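Local coordinates for FOKI restriction endonuclease (Planomicrobium okeanokoites, PDB 2FOK), which cleaves double-stranded DNA as a type IIS restriction endonuclease, probably at a set distance from the sequence it recognises, using separate recognition and cleavage domains, at residues N19-V24 with L136-S141; Q25-N30 with L64-K69; L117-Y122 with E150-A155. All blocks are in the same frame, centred on the assembly; numbering follows the deposited sequence.

The three contacts form one continuous patch in the part of FokI assigned to DNA recognition, and none involves the sequence range of the cleavage domain. Interactions 1 and 2, whose centres lie about 12 Å apart, are joined by a salt bridge from Lys140 NZ to Asp28 OD2, 2.7 Å long. Interactions 1 and 3 are closer, with about 10 Å between centres, and share an aromatic junction where Tyr138 CD2 lies 3.6 Å from Phe119 CE2. Interactions 2 and 3, about 16 Å apart between centres, reach the same small antiparallel sheet and just meet where Phe27 CZ comes within 4.0 Å of Ile120 CD1.

Interaction 1 of 3, residues N19-V24 with L136-S141; sequences NLKRVV and LAYSKS
Lys21 and Tyr138 lie at the heart of a crossing between helix segment 19-24 and the last turn of helix 133-140, whose short axes pass 9.4 Å apart with a signed angle of -117°. The backbones come nearest at Val24 and Ser139, with 6.5 Å between their CA atoms. Side chains must bridge the gap, and Tyr138 and Lys21 do most of it between them. With chi1 at 179° the tyrosine ring points away from its own backbone N and across to helix 17-24. There the aliphatic part of Lys21 lies over one face in a CH-pi contact, CG standing 3.7 Å from the ring centroid. Val24 closes on the rim instead: its CG2 lies near the ring plane, 3.9 Å from Tyr138 CE2. Beyond the ring, the phenolic OH reaches Leu20 CD2 at 3.8 Å.

Extended past CG, the lysine runs on to Ser141, just past the end of helix 133-140. Its NZ donates to Ser141 O at 3.0 Å, from above the carbonyl plane, and makes a weak bond to Ser141 OG. The same ammonium group forms salt bridges with Glu148 and Asp143, so acidic side chains and the carbonyl of the residue that follows the helix together grip it.

Both helices belong to recognition subdomain 1, a family of the helix-turn-helix clan. Phe119 stacks on the face of Tyr138 opposite Lys21. Ile151 and Leu152 of helix 146-157 also touch this ring, while Leu20 packs against Trp113 and Ala114 of helix 104-116. The crossing is thus wedged between those two helices.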
# COMPACT_ATOMS: atom_id res chain seq x y z
N ASN A 19 -1.50 7.36 -24.34
CA ASN A 19 -0.32 6.51 -24.41
C ASN A 19 -0.72 5.06 -24.11
O ASN A 19 -0.12 4.13 -24.64
CB ASN A 19 0.74 7.01 -23.43
CG ASN A 19 1.52 8.21 -23.96
OD1 ASN A 19 2.05 9.02 -23.19
ND2 ASN A 19 1.61 8.32 -25.28
N LEU A 20 -1.75 4.87 -23.27
CA LEU A 20 -2.24 3.53 -22.96
C LEU A 20 -2.70 2.89 -24.27
O LEU A 20 -2.32 1.77 -24.60
CB LEU A 20 -3.42 3.60 -21.98
CG LEU A 20 -4.33 2.36 -21.87
CD1 LEU A 20 -3.56 1.23 -21.21
CD2 LEU A 20 -5.57 2.69 -21.06
N LYS A 21 -3.52 3.63 -25.02
CA LYS A 21 -4.05 3.16 -26.29
C LYS A 21 -2.95 2.71 -27.24
O LYS A 21 -3.00 1.61 -27.78
CB LYS A 21 -4.90 4.26 -26.94
CG LYS A 21 -6.14 3.72 -27.68
CD LYS A 21 -6.76 4.75 -28.62
CE LYS A 21 -8.07 4.25 -29.20
NZ LYS A 21 -8.95 5.37 -29.65
N ARG A 22 -1.96 3.57 -27.45
CA ARG A 22 -0.84 3.26 -28.32
C ARG A 22 -0.21 1.94 -27.91
O ARG A 22 0.13 1.11 -28.76
CB ARG A 22 0.22 4.37 -28.24
CG ARG A 22 -0.09 5.64 -29.03
CD ARG A 22 1.06 6.65 -28.91
NE ARG A 22 2.32 6.11 -29.42
CZ ARG A 22 2.79 6.33 -30.64
NH1 ARG A 22 2.11 7.10 -31.48
NH2 ARG A 22 3.92 5.76 -31.04
N VAL A 23 -0.05 1.74 -26.61
CA VAL A 23 0.53 0.51 -26.09
C VAL A 23 -0.32 -0.68 -26.53
O VAL A 23 0.22 -1.74 -26.85
CB VAL A 23 0.61 0.53 -24.54
CG1 VAL A 23 1.02 -0.86 -24.02
CG2 VAL A 23 1.61 1.60 -24.08
N VAL A 24 -1.63 -0.49 -26.55
CA VAL A 24 -2.57 -1.53 -26.95
C VAL A 24 -2.59 -1.76 -28.46
O VAL A 24 -2.64 -2.89 -28.92
CB VAL A 24 -4.01 -1.16 -26.50
CG1 VAL A 24 -4.99 -2.26 -26.89
CG2 VAL A 24 -4.04 -0.91 -25.00
N LEU A 136 -8.92 -5.14 -29.11
CA LEU A 136 -8.95 -4.83 -30.53
C LEU A 136 -10.00 -3.75 -30.80
O LEU A 136 -9.76 -2.84 -31.60
CB LEU A 136 -9.26 -6.10 -31.33
CG LEU A 136 -8.08 -7.08 -31.40
CD1 LEU A 136 -8.58 -8.51 -31.47
CD2 LEU A 136 -7.23 -6.75 -32.61
N ALA A 137 -11.13 -3.85 -30.12
CA ALA A 137 -12.21 -2.87 -30.27
C ALA A 137 -11.74 -1.53 -29.74
O ALA A 137 -12.13 -0.48 -30.24
CB ALA A 137 -13.45 -3.33 -29.51
N TYR A 138 -10.91 -1.58 -28.70
CA TYR A 138 -10.36 -0.36 -28.13
C TYR A 138 -9.40 0.21 -29.18
O TYR A 138 -9.37 1.41 -29.44
CB TYR A 138 -9.62 -0.68 -26.83
CG TYR A 138 -8.98 0.51 -26.16
CD1 TYR A 138 -9.65 1.73 -26.07
CD2 TYR A 138 -7.70 0.42 -25.61
CE1 TYR A 138 -9.06 2.84 -25.45
CE2 TYR A 138 -7.10 1.52 -24.99
CZ TYR A 138 -7.78 2.73 -24.92
OH TYR A 138 -7.19 3.82 -24.32
N SER A 139 -8.64 -0.70 -29.80
CA SER A 139 -7.65 -0.36 -30.82
C SER A 139 -8.21 0.38 -32.03
O SER A 139 -7.68 1.41 -32.41
CB SER A 139 -6.94 -1.65 -31.29
OG SER A 139 -5.83 -1.37 -32.13
N LYS A 140 -9.28 -0.15 -32.63
CA LYS A 140 -9.89 0.47 -33.82
C LYS A 140 -10.83 1.64 -33.51
O LYS A 140 -11.18 2.42 -34.40
CB LYS A 140 -10.65 -0.58 -34.62
CG LYS A 140 -11.23 -1.70 -33.79
CD LYS A 140 -11.29 -3.02 -34.56
CE LYS A 140 -9.90 -3.62 -34.77
NZ LYS A 140 -8.86 -2.85 -34.06
N SER A 141 -11.22 1.76 -32.24
CA SER A 141 -12.12 2.82 -31.80
C SER A 141 -11.65 4.22 -32.19
O SER A 141 -10.47 4.54 -32.10
CB SER A 141 -12.28 2.75 -30.28
OG SER A 141 -11.06 3.14 -29.65

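Interaction 2 of 3, residues Q25-N30 with L64-K69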
# COMPACT_ATOMS: atom_id res chain seq x y z
N GLN A 25 -2.54 -0.68 -29.22
CA GLN A 25 -2.57 -0.72 -30.68
C GLN A 25 -1.34 -1.37 -31.28
O GLN A 25 -1.20 -1.44 -32.50
CB GLN A 25 -2.71 0.69 -31.23
CG GLN A 25 -4.03 1.31 -30.87
CD GLN A 25 -4.10 2.77 -31.22
OE1 GLN A 25 -3.09 3.46 -31.24
NE2 GLN A 25 -5.31 3.26 -31.51
N VAL A 26 -0.46 -1.86 -30.42
CA VAL A 26 0.79 -2.49 -30.85
C VAL A 26 0.62 -4.01 -30.91
O VAL A 26 1.40 -4.71 -31.55
CB VAL A 26 1.93 -2.07 -29.88
CG1 VAL A 26 2.81 -3.25 -29.52
CG2 VAL A 26 2.74 -0.94 -30.51
N PHE A 27 -0.42 -4.51 -30.25
CA PHE A 27 -0.70 -5.94 -30.27
C PHE A 27 -1.71 -6.24 -31.39
O PHE A 27 -2.07 -7.40 -31.62
CB PHE A 27 -1.28 -6.40 -28.93
CG PHE A 27 -0.37 -6.19 -27.77
CD1 PHE A 27 -0.13 -4.91 -27.28
CD2 PHE A 27 0.18 -7.27 -27.10
CE1 PHE A 27 0.63 -4.71 -26.14
CE2 PHE A 27 0.95 -7.09 -25.95
CZ PHE A 27 1.17 -5.81 -25.47
N ASP A 28 -2.16 -5.19 -32.06
CA ASP A 28 -3.13 -5.28 -33.17
C ASP A 28 -2.37 -5.11 -34.49
O ASP A 28 -1.92 -4.02 -34.80
CB ASP A 28 -4.19 -4.18 -33.01
CG ASP A 28 -5.10 -4.07 -34.22
OD1 ASP A 28 -4.71 -4.52 -35.31
OD2 ASP A 28 -6.22 -3.53 -34.07
N ARG A 29 -2.26 -6.19 -35.26
CA ARG A 29 -1.53 -6.20 -36.52
C ARG A 29 -1.99 -5.23 -37.60
O ARG A 29 -1.21 -4.84 -38.46
CB ARG A 29 -1.51 -7.62 -37.10
CG ARG A 29 -2.89 -8.18 -37.42
CD ARG A 29 -2.78 -9.46 -38.27
NE ARG A 29 -4.03 -10.22 -38.31
CZ ARG A 29 -4.19 -11.44 -37.78
NH1 ARG A 29 -3.18 -12.04 -37.17
NH2 ARG A 29 -5.37 -12.05 -37.87
N ASN A 30 -3.26 -4.84 -37.55
CA ASN A 30 -3.81 -3.93 -38.55
C ASN A 30 -4.00 -2.50 -38.08
O ASN A 30 -4.91 -1.81 -38.54
CB ASN A 30 -5.14 -4.49 -39.07
CG ASN A 30 -4.97 -5.82 -39.77
OD1 ASN A 30 -4.12 -5.96 -40.65
ND2 ASN A 30 -5.79 -6.80 -39.39
N LEU A 64 0.50 -12.28 -33.40
CA LEU A 64 1.37 -11.58 -32.48
C LEU A 64 1.27 -11.95 -31.01
O LEU A 64 0.19 -11.94 -30.41
CB LEU A 64 1.14 -10.07 -32.63
CG LEU A 64 1.52 -9.48 -34.00
CD1 LEU A 64 0.85 -8.11 -34.17
CD2 LEU A 64 3.03 -9.37 -34.10
N ILE A 65 2.42 -12.28 -30.45
CA ILE A 65 2.54 -12.63 -29.05
C ILE A 65 3.91 -12.08 -28.66
O ILE A 65 4.88 -12.24 -29.39
CB ILE A 65 2.46 -14.16 -28.85
CG1 ILE A 65 2.82 -14.52 -27.40
CG2 ILE A 65 3.38 -14.88 -29.84
CD1 ILE A 65 2.03 -15.70 -26.83
N TYR A 66 3.97 -11.38 -27.53
CA TYR A 66 5.23 -10.79 -27.06
C TYR A 66 5.52 -11.25 -25.64
O TYR A 66 4.61 -11.35 -24.82
CB TYR A 66 5.16 -9.25 -27.07
CG TYR A 66 4.75 -8.60 -28.38
CD1 TYR A 66 5.43 -8.86 -29.57
CD2 TYR A 66 3.69 -7.69 -28.43
CE1 TYR A 66 5.07 -8.23 -30.78
CE2 TYR A 66 3.33 -7.05 -29.63
CZ TYR A 66 4.02 -7.33 -30.79
OH TYR A 66 3.65 -6.71 -31.97
N THR A 67 6.79 -11.53 -25.34
CA THR A 67 7.18 -11.96 -24.00
C THR A 67 7.40 -10.72 -23.17
O THR A 67 7.56 -9.62 -23.70
CB THR A 67 8.49 -12.77 -24.00
OG1 THR A 67 9.58 -11.90 -24.36
CG2 THR A 67 8.43 -13.93 -24.97
N TYR A 68 7.42 -10.89 -21.85
CA TYR A 68 7.62 -9.77 -20.95
C TYR A 68 8.85 -8.96 -21.36
O TYR A 68 8.78 -7.74 -21.50
CB TYR A 68 7.79 -10.27 -19.52
CG TYR A 68 7.25 -9.33 -18.47
CD1 TYR A 68 7.96 -8.17 -18.11
CD2 TYR A 68 6.04 -9.59 -17.84
CE1 TYR A 68 7.46 -7.30 -17.14
CE2 TYR A 68 5.53 -8.72 -16.87
CZ TYR A 68 6.25 -7.58 -16.53
OH TYR A 68 5.74 -6.73 -15.58
N LYS A 69 9.97 -9.66 -21.55
CA LYS A 69 11.22 -9.01 -21.93
C LYS A 69 11.11 -8.18 -23.20
O LYS A 69 11.44 -6.99 -23.21
CB LYS A 69 12.32 -10.06 -22.10
CG LYS A 69 13.69 -9.45 -22.36
CD LYS A 69 14.81 -10.30 -21.82
CE LYS A 69 16.15 -9.57 -21.96
NZ LYS A 69 15.98 -8.15 -22.42
O HOH W 1 -1.47 -9.80 -29.98
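Val26 and Phe27, in the irregular link between helices 17-24 and 32-45, meet Leu64 and Tyr66 where the chain enters strand 66-67, the closest CA atoms being those of Phe27 and Leu64 at 6.4 Å. This is an outer strand of the small three-stranded antiparallel sheet, hydrogen-bonded through Tyr66 and Phe129. Tyr66 is the central side chain. With its CG beside the backbone N and anti to the carbonyl carbon (chi1 -54°), it sends its ring to the loop and brings OH within 3.0 Å of Val26 O, to which it donates. The approach is fairly straight, the C=O...donor angle being 157°, with the hydroxyl tilted somewhat out of the carbonyl plane.

The ring's edge meets Phe27 as well as Val26 O. Its CD2 rests over a face of Phe27, 3.7 Å from CE2 of that residue, in a T-shaped pair whose planes stand at 63°. Tyr66 CE2 touches Val26 CG1 at 3.8 Å, the side chains crossing at about a right angle. Leu64 lays CD1 3.8 Å from CB of Arg29, whose guanidinium group bonds to the backbone O of His62. A water ties the main chains together, donating to Phe27 O at 3.0 Å and to Leu64 O at 2.7 Å. Asp28 OD1 accepts from Asn30 N, closing an Asx turn.

A phenylalanine in place of Tyr66 would lack the hydroxyl and would probably leave Val26 O, within a buried contact, without this donor. The chemistry implies that a loop without regular secondary structure can be fixed by pairing its carbonyls with a phenol and a water, while aromatic packing holds the phenol in position.

Interaction 3 of 3, residues L117-Y122 with E150-A155; sequences LGFIEY and EILIEA
Leu117 and Phe119 make an apolar packing contact with one side of helix 146-157, at the place where helix 104-116 ends and the chain turns into strand 120-123. The sequence families place the first segment in subdomain 1 of the recognition domain and the second in subdomain 2, so the contact probably lies at the junction of the two. No hydrogen bond crosses it.

Ala155 is the point of nearest approach, its CA only 5.1 Å from that of Leu117. A methyl group suits such closeness: Ala155 CB sits 3.3 Å from Leu117 O and also touches CB of that leucine. Next comes Gly118, which ends helix 104-116 in a Schellman motif; its positive phi, a conformation favoured by glycine, turns the chain between two residues that both touch helix 146-157.

Phe119 fills the rest of the interface, its ring entering with the far end leading. CZ meets two partners, 3.7 Å from Ala155 CB and 3.8 Å from Leu152 CD2. The leucine methyl lies at the ring edge, near its plane, and the two side chains cross at about a right angle. Ile151 CG2 comes up obliquely to CE1 of Phe119 at 4.0 Å. Over the ring's centre stands Leu117 O, so the turn folds back across its own aromatic side chain.

Backbone bonds from Phe119 to Thr132 and from Glu121 to Val130 begin the hairpin of strands 120-123 and 128-131. A helix leading into a hairpin, with strand 66-67 completing a sheet of order 1-3-2, is consistent with a winged helix-turn-helix fold, here packed against helix 146-157, which probably opens the second recognition subdomain, also of the helix-turn-helix clan.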
# COMPACT_ATOMS: atom_id res chain seq x y z
N LEU A 117 -6.93 -3.48 -17.21
CA LEU A 117 -8.23 -3.16 -17.79
C LEU A 117 -8.69 -4.22 -18.79
O LEU A 117 -9.73 -4.07 -19.43
CB LEU A 117 -8.20 -1.80 -18.47
CG LEU A 117 -8.05 -0.60 -17.54
CD1 LEU A 117 -8.05 0.68 -18.35
CD2 LEU A 117 -9.19 -0.60 -16.52
N GLY A 118 -7.90 -5.28 -18.94
CA GLY A 118 -8.26 -6.37 -19.83
C GLY A 118 -8.07 -6.22 -21.32
O GLY A 118 -8.72 -6.94 -22.08
N PHE A 119 -7.18 -5.33 -21.75
CA PHE A 119 -6.96 -5.14 -23.19
C PHE A 119 -5.93 -6.12 -23.74
O PHE A 119 -5.82 -6.30 -24.96
CB PHE A 119 -6.52 -3.70 -23.46
CG PHE A 119 -7.57 -2.67 -23.14
CD1 PHE A 119 -8.89 -2.88 -23.52
CD2 PHE A 119 -7.24 -1.50 -22.47
CE1 PHE A 119 -9.86 -1.94 -23.24
CE2 PHE A 119 -8.21 -0.56 -22.18
CZ PHE A 119 -9.52 -0.77 -22.56
N ILE A 120 -5.18 -6.74 -22.84
CA ILE A 120 -4.20 -7.75 -23.21
C ILE A 120 -4.27 -8.80 -22.11
O ILE A 120 -4.63 -8.50 -20.97
CB ILE A 120 -2.75 -7.18 -23.32
CG1 ILE A 120 -2.19 -6.82 -21.95
CG2 ILE A 120 -2.74 -5.95 -24.25
CD1 ILE A 120 -0.84 -6.09 -22.01
N GLU A 121 -3.97 -10.05 -22.45
CA GLU A 121 -4.02 -11.13 -21.46
C GLU A 121 -2.63 -11.72 -21.31
O GLU A 121 -1.86 -11.72 -22.27
CB GLU A 121 -5.01 -12.21 -21.91
CG GLU A 121 -4.65 -12.87 -23.23
CD GLU A 121 -5.86 -13.50 -23.93
OE1 GLU A 121 -6.99 -13.37 -23.41
OE2 GLU A 121 -5.67 -14.11 -25.00
N TYR A 122 -2.33 -12.23 -20.12
CA TYR A 122 -1.03 -12.83 -19.80
C TYR A 122 -1.11 -14.35 -19.81
O TYR A 122 -2.00 -14.93 -19.20
CB TYR A 122 -0.58 -12.36 -18.41
CG TYR A 122 0.74 -12.94 -17.93
CD1 TYR A 122 1.93 -12.66 -18.60
CD2 TYR A 122 0.81 -13.77 -16.80
CE1 TYR A 122 3.15 -13.18 -18.17
CE2 TYR A 122 2.03 -14.31 -16.35
CZ TYR A 122 3.20 -14.00 -17.05
OH TYR A 122 4.43 -14.48 -16.63
N GLU A 150 -17.20 4.10 -24.10
CA GLU A 150 -18.02 2.97 -23.71
C GLU A 150 -17.11 1.79 -23.41
O GLU A 150 -17.24 1.15 -22.37
CB GLU A 150 -18.96 2.60 -24.86
CG GLU A 150 -20.41 2.35 -24.46
CD GLU A 150 -21.10 1.30 -25.34
OE1 GLU A 150 -20.86 1.27 -26.57
OE2 GLU A 150 -21.89 0.50 -24.79
N ILE A 151 -16.20 1.51 -24.33
CA ILE A 151 -15.26 0.42 -24.17
C ILE A 151 -14.43 0.60 -22.89
O ILE A 151 -14.24 -0.34 -22.12
CB ILE A 151 -14.33 0.32 -25.40
CG1 ILE A 151 -15.11 -0.22 -26.60
CG2 ILE A 151 -13.16 -0.59 -25.11
CD1 ILE A 151 -14.34 -0.22 -27.91
N LEU A 152 -13.97 1.83 -22.65
CA LEU A 152 -13.18 2.13 -21.46
C LEU A 152 -13.92 1.90 -20.14
O LEU A 152 -13.37 1.29 -19.24
CB LEU A 152 -12.69 3.57 -21.53
CG LEU A 152 -11.47 3.77 -22.43
CD1 LEU A 152 -11.07 5.23 -22.44
CD2 LEU A 152 -10.32 2.90 -21.92
N ILE A 153 -15.15 2.38 -20.05
CA ILE A 153 -15.96 2.22 -18.84
C ILE A 153 -16.32 0.75 -18.58
O ILE A 153 -16.49 0.34 -17.43
CB ILE A 153 -17.28 3.04 -18.96
CG1 ILE A 153 -16.96 4.53 -18.76
CG2 ILE A 153 -18.32 2.54 -17.94
CD1 ILE A 153 -18.18 5.40 -18.57
N GLU A 154 -16.43 -0.03 -19.65
CA GLU A 154 -16.74 -1.44 -19.49
C GLU A 154 -15.49 -2.16 -19.02
O GLU A 154 -15.56 -3.07 -18.20
CB GLU A 154 -17.19 -2.04 -20.82
CG GLU A 154 -17.02 -3.54 -20.90
CD GLU A 154 -18.32 -4.28 -20.72
OE1 GLU A 154 -19.38 -3.61 -20.68
OE2 GLU A 154 -18.27 -5.53 -20.63
N ALA A 155 -14.35 -1.74 -19.54
CA ALA A 155 -13.07 -2.32 -19.17
C ALA A 155 -12.81 -2.12 -17.68
O ALA A 155 -12.48 -3.05 -16.96
CB ALA A 155 -11.96 -1.67 -19.98